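Local structure of D-aminoacyl-tRNA deacylase (Archaeoglobus fulgidus, 1YQE) at residues M138-H142 and H216-Y221. The protein probably hydrolyses D-aminoacyl-tRNAs to free tRNA and D-amino acids, a zinc-dependent deacylase reaction that recycles mischarged tRNA. Numbering follows the deposited sequence.
Sequences MEVTH and HNFAKY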
ATOM      1  N   MET A 138       1.073  -6.035   7.170  1.00 17.13           N
ATOM      2  CA  MET A 138       1.476  -5.541   5.874  1.00 17.82           C
ATOM      3  C   MET A 138       1.363  -6.756   4.968  1.00 18.95           C
ATOM      4  O   MET A 138       1.273  -7.892   5.447  1.00 17.51           O
ATOM      5  CB  MET A 138       2.936  -5.093   5.894  1.00 17.91           C
ATOM      6  CG  MET A 138       3.203  -3.781   6.594  1.00 17.33           C
ATOM      7  SD  MET A 138       2.419  -2.399   5.749  1.00 16.43           S
ATOM      8  CE  MET A 138       3.440  -2.275   4.277  1.00 14.59           C
ATOM      9  N   GLU A 139       1.327  -6.504   3.667  1.00 18.56           N
ATOM     10  CA  GLU A 139       1.315  -7.562   2.670  1.00 18.23           C
ATOM     11  C   GLU A 139       2.487  -7.175   1.789  1.00 17.59           C
ATOM     12  O   GLU A 139       2.731  -5.987   1.574  1.00 16.38           O
ATOM     13  CB  GLU A 139       0.042  -7.545   1.831  1.00 21.72           C
ATOM     14  CG  GLU A 139      -1.147  -8.261   2.427  1.00 26.01           C
ATOM     15  CD  GLU A 139      -2.327  -8.268   1.478  1.00 27.15           C
ATOM     16  OE1 GLU A 139      -2.187  -8.823   0.366  1.00 29.80           O
ATOM     17  OE2 GLU A 139      -3.393  -7.717   1.834  1.00 29.50           O
ATOM     18  N   VAL A 140       3.233  -8.155   1.299  1.00 16.91           N
ATOM     19  CA  VAL A 140       4.353  -7.846   0.425  1.00 15.93           C
ATOM     20  C   VAL A 140       3.782  -7.311  -0.881  1.00 16.44           C
ATOM     21  O   VAL A 140       2.572  -7.369  -1.111  1.00 17.01           O
ATOM     22  CB  VAL A 140       5.189  -9.105   0.119  1.00 14.89           C
ATOM     23  CG1 VAL A 140       5.850  -9.610   1.392  1.00 15.66           C
ATOM     24  CG2 VAL A 140       4.298 -10.178  -0.488  1.00 16.74           C
ATOM     25  N   THR A 141       4.649  -6.775  -1.731  1.00 16.03           N
ATOM     26  CA  THR A 141       4.223  -6.266  -3.026  1.00 15.52           C
ATOM     27  C   THR A 141       3.782  -7.454  -3.873  1.00 14.99           C
ATOM     28  O   THR A 141       4.500  -8.444  -3.974  1.00 14.30           O
ATOM     29  CB  THR A 141       5.377  -5.551  -3.746  1.00 14.77           C
ATOM     30  OG1 THR A 141       5.720  -4.366  -3.018  1.00 17.14           O
ATOM     31  CG2 THR A 141       4.987  -5.180  -5.163  1.00 17.08           C
ATOM     32  N   HIS A 142       2.594  -7.362  -4.454  1.00 15.18           N
ATOM     33  CA  HIS A 142       2.067  -8.426  -5.299  1.00 16.59           C
ATOM     34  C   HIS A 142       0.782  -7.998  -5.996  1.00 17.09           C
ATOM     35  O   HIS A 142       0.108  -7.063  -5.564  1.00 14.68           O
ATOM     36  CB  HIS A 142       1.787  -9.681  -4.475  1.00 18.58           C
ATOM     37  CG  HIS A 142       0.659  -9.524  -3.507  1.00 21.59           C
ATOM     38  ND1 HIS A 142      -0.448 -10.344  -3.515  1.00 24.82           N
ATOM     39  CD2 HIS A 142       0.458  -8.630  -2.510  1.00 23.36           C
ATOM     40  CE1 HIS A 142      -1.285  -9.959  -2.566  1.00 26.08           C
ATOM     41  NE2 HIS A 142      -0.758  -8.921  -1.941  1.00 25.21           N
ATOM     42  N   HIS A 216       8.156  -0.713  -1.471  1.00 15.90           N
ATOM     43  CA  HIS A 216       7.888  -2.069  -1.930  1.00 14.84           C
ATOM     44  C   HIS A 216       8.520  -3.063  -0.966  1.00 14.18           C
ATOM     45  O   HIS A 216       9.415  -2.710  -0.194  1.00 11.57           O
ATOM     46  CB  HIS A 216       8.430  -2.261  -3.349  1.00 15.40           C
ATOM     47  CG  HIS A 216       7.522  -1.715  -4.405  1.00 14.65           C
ATOM     48  ND1 HIS A 216       6.313  -2.299  -4.715  1.00 14.23           N
ATOM     49  CD2 HIS A 216       7.612  -0.605  -5.176  1.00 16.52           C
ATOM     50  CE1 HIS A 216       5.696  -1.574  -5.629  1.00 14.58           C
ATOM     51  NE2 HIS A 216       6.462  -0.539  -5.925  1.00 12.84           N
ATOM     52  N   ASN A 217       8.022  -4.292  -1.002  1.00 12.92           N
ATOM     53  CA  ASN A 217       8.506  -5.372  -0.148  1.00 14.79           C
ATOM     54  C   ASN A 217       8.442  -6.642  -0.977  1.00 13.43           C
ATOM     55  O   ASN A 217       7.437  -6.902  -1.630  1.00 14.12           O
ATOM     56  CB  ASN A 217       7.611  -5.537   1.083  1.00 15.45           C
ATOM     57  CG  ASN A 217       8.077  -4.710   2.263  1.00 16.47           C
ATOM     58  OD1 ASN A 217       9.225  -4.817   2.688  1.00 18.67           O
ATOM     59  ND2 ASN A 217       7.179  -3.893   2.815  1.00 18.48           N
ATOM     60  N   PHE A 218       9.511  -7.430  -0.952  1.00 14.03           N
ATOM     61  CA  PHE A 218       9.540  -8.656  -1.733  1.00 13.87           C
ATOM     62  C   PHE A 218       9.697  -9.908  -0.872  1.00 13.79           C
ATOM     63  O   PHE A 218      10.674 -10.065  -0.133  1.00 16.04           O
ATOM     64  CB  PHE A 218      10.651  -8.553  -2.772  1.00 11.68           C
ATOM     65  CG  PHE A 218      10.503  -7.363  -3.676  1.00 10.50           C
ATOM     66  CD1 PHE A 218       9.423  -7.272  -4.548  1.00 11.78           C
ATOM     67  CD2 PHE A 218      11.402  -6.308  -3.612  1.00 10.34           C
ATOM     68  CE1 PHE A 218       9.239  -6.140  -5.341  1.00 13.19           C
ATOM     69  CE2 PHE A 218      11.228  -5.170  -4.405  1.00  9.32           C
ATOM     70  CZ  PHE A 218      10.147  -5.088  -5.265  1.00 11.84           C
ATOM     71  N   ALA A 219       8.714 -10.795  -0.978  1.00 15.43           N
ATOM     72  CA  ALA A 219       8.693 -12.036  -0.214  1.00 15.52           C
ATOM     73  C   ALA A 219       9.769 -13.014  -0.651  1.00 16.70           C
ATOM     74  O   ALA A 219      10.308 -12.924  -1.757  1.00 16.29           O
ATOM     75  CB  ALA A 219       7.330 -12.697  -0.346  1.00 14.89           C
ATOM     76  N   LYS A 220      10.071 -13.959   0.231  1.00 15.40           N
ATOM     77  CA  LYS A 220      11.067 -14.976  -0.055  1.00 15.33           C
ATOM     78  C   LYS A 220      10.752 -15.743  -1.340  1.00 13.25           C
ATOM     79  O   LYS A 220      11.669 -16.200  -2.020  1.00 14.05           O
ATOM     80  CB  LYS A 220      11.175 -15.947   1.133  1.00 17.26           C
ATOM     81  CG  LYS A 220      11.883 -17.252   0.815  1.00 21.81           C
ATOM     82  CD  LYS A 220      12.268 -18.010   2.078  1.00 25.43           C
ATOM     83  CE  LYS A 220      12.415 -19.502   1.798  1.00 28.08           C
ATOM     84  NZ  LYS A 220      13.248 -19.770   0.592  1.00 28.45           N
ATOM     85  N   TYR A 221       9.473 -15.881  -1.690  1.00 14.06           N
ATOM     86  CA  TYR A 221       9.137 -16.625  -2.909  1.00 15.85           C
ATOM     87  C   TYR A 221       9.558 -15.905  -4.193  1.00 17.55           C
ATOM     88  O   TYR A 221       9.505 -16.476  -5.282  1.00 16.79           O
ATOM     89  CB  TYR A 221       7.636 -16.993  -2.946  1.00 18.07           C
ATOM     90  CG  TYR A 221       6.653 -15.848  -3.103  1.00 20.34           C
ATOM     91  CD1 TYR A 221       6.533 -15.167  -4.314  1.00 21.17           C
ATOM     92  CD2 TYR A 221       5.831 -15.456  -2.043  1.00 21.00           C
ATOM     93  CE1 TYR A 221       5.622 -14.125  -4.471  1.00 23.80           C
ATOM     94  CE2 TYR A 221       4.912 -14.411  -2.189  1.00 22.80           C
ATOM     95  CZ  TYR A 221       4.816 -13.749  -3.408  1.00 23.50           C
ATOM     96  OH  TYR A 221       3.921 -12.711  -3.572  1.00 24.21           O
TER
HETATM   97  O   HOH W   1       4.396  -4.041   1.772  1.00 28.15           O
HETATM   98  O   HOH W   2       6.754 -10.082  -2.905  1.00 17.02           O
HETATM   99  O   HOH W   3       4.842 -10.851  -5.392  1.00 39.27           O
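Met-138 brings its terminal CE to 4.3 Å from Asn-217 ND2, where the edge strand 135-138 of the mixed sheet runs out into a loop. That loop packs on strand 212-218, the edge of the four-stranded parallel sheet, so the contact joins the two sheets of the deacylase fold. The carbonyl O of Glu-139 is linked to Asn-217 ND2 through a water that donates to the first and accepts from the second. The side chain of Glu-139 sets out away from the strand, and its OE1 accepts from His-142 NE2 on the anti side, 28° out of the carboxylate plane. Val-140 packs where the strand gives way to the following turn. Its CG1 is 3.8 Å from Ala-219 CB, while CG2 reaches the hydroxyl end of Tyr-221.

Thr-141 carries the polar part. Its backbone N donates to Asn-217 O at 2.8 Å, with an N-H...O angle of 158°. OG1 stands beside the residue's own backbone N (chi1 -67°), which turns it to the strand. There it accepts from Asn-217 N at 3.1 Å and shares a 2.7 Å hydrogen bond with His-216 ND1 at the ring edge. His-216 NE2 bonds to Ala-110 O, so both ring nitrogens are held. A valine in place of Thr-141 would probably leave His-216 ND1 and Asn-217 N without their shared partner. Two waters donate to Thr-141 O; one of them also accepts from Ala-219 N.

His-142 lies near the bound pyrophosphate, its side chain about 5 Å from the ligand, and its ring meets that of His-92. Its CB lies 3.8 Å from Tyr-221 OH, and that hydroxyl is hydrogen-bonded at 2.8 Å to the other water on Thr-141 O.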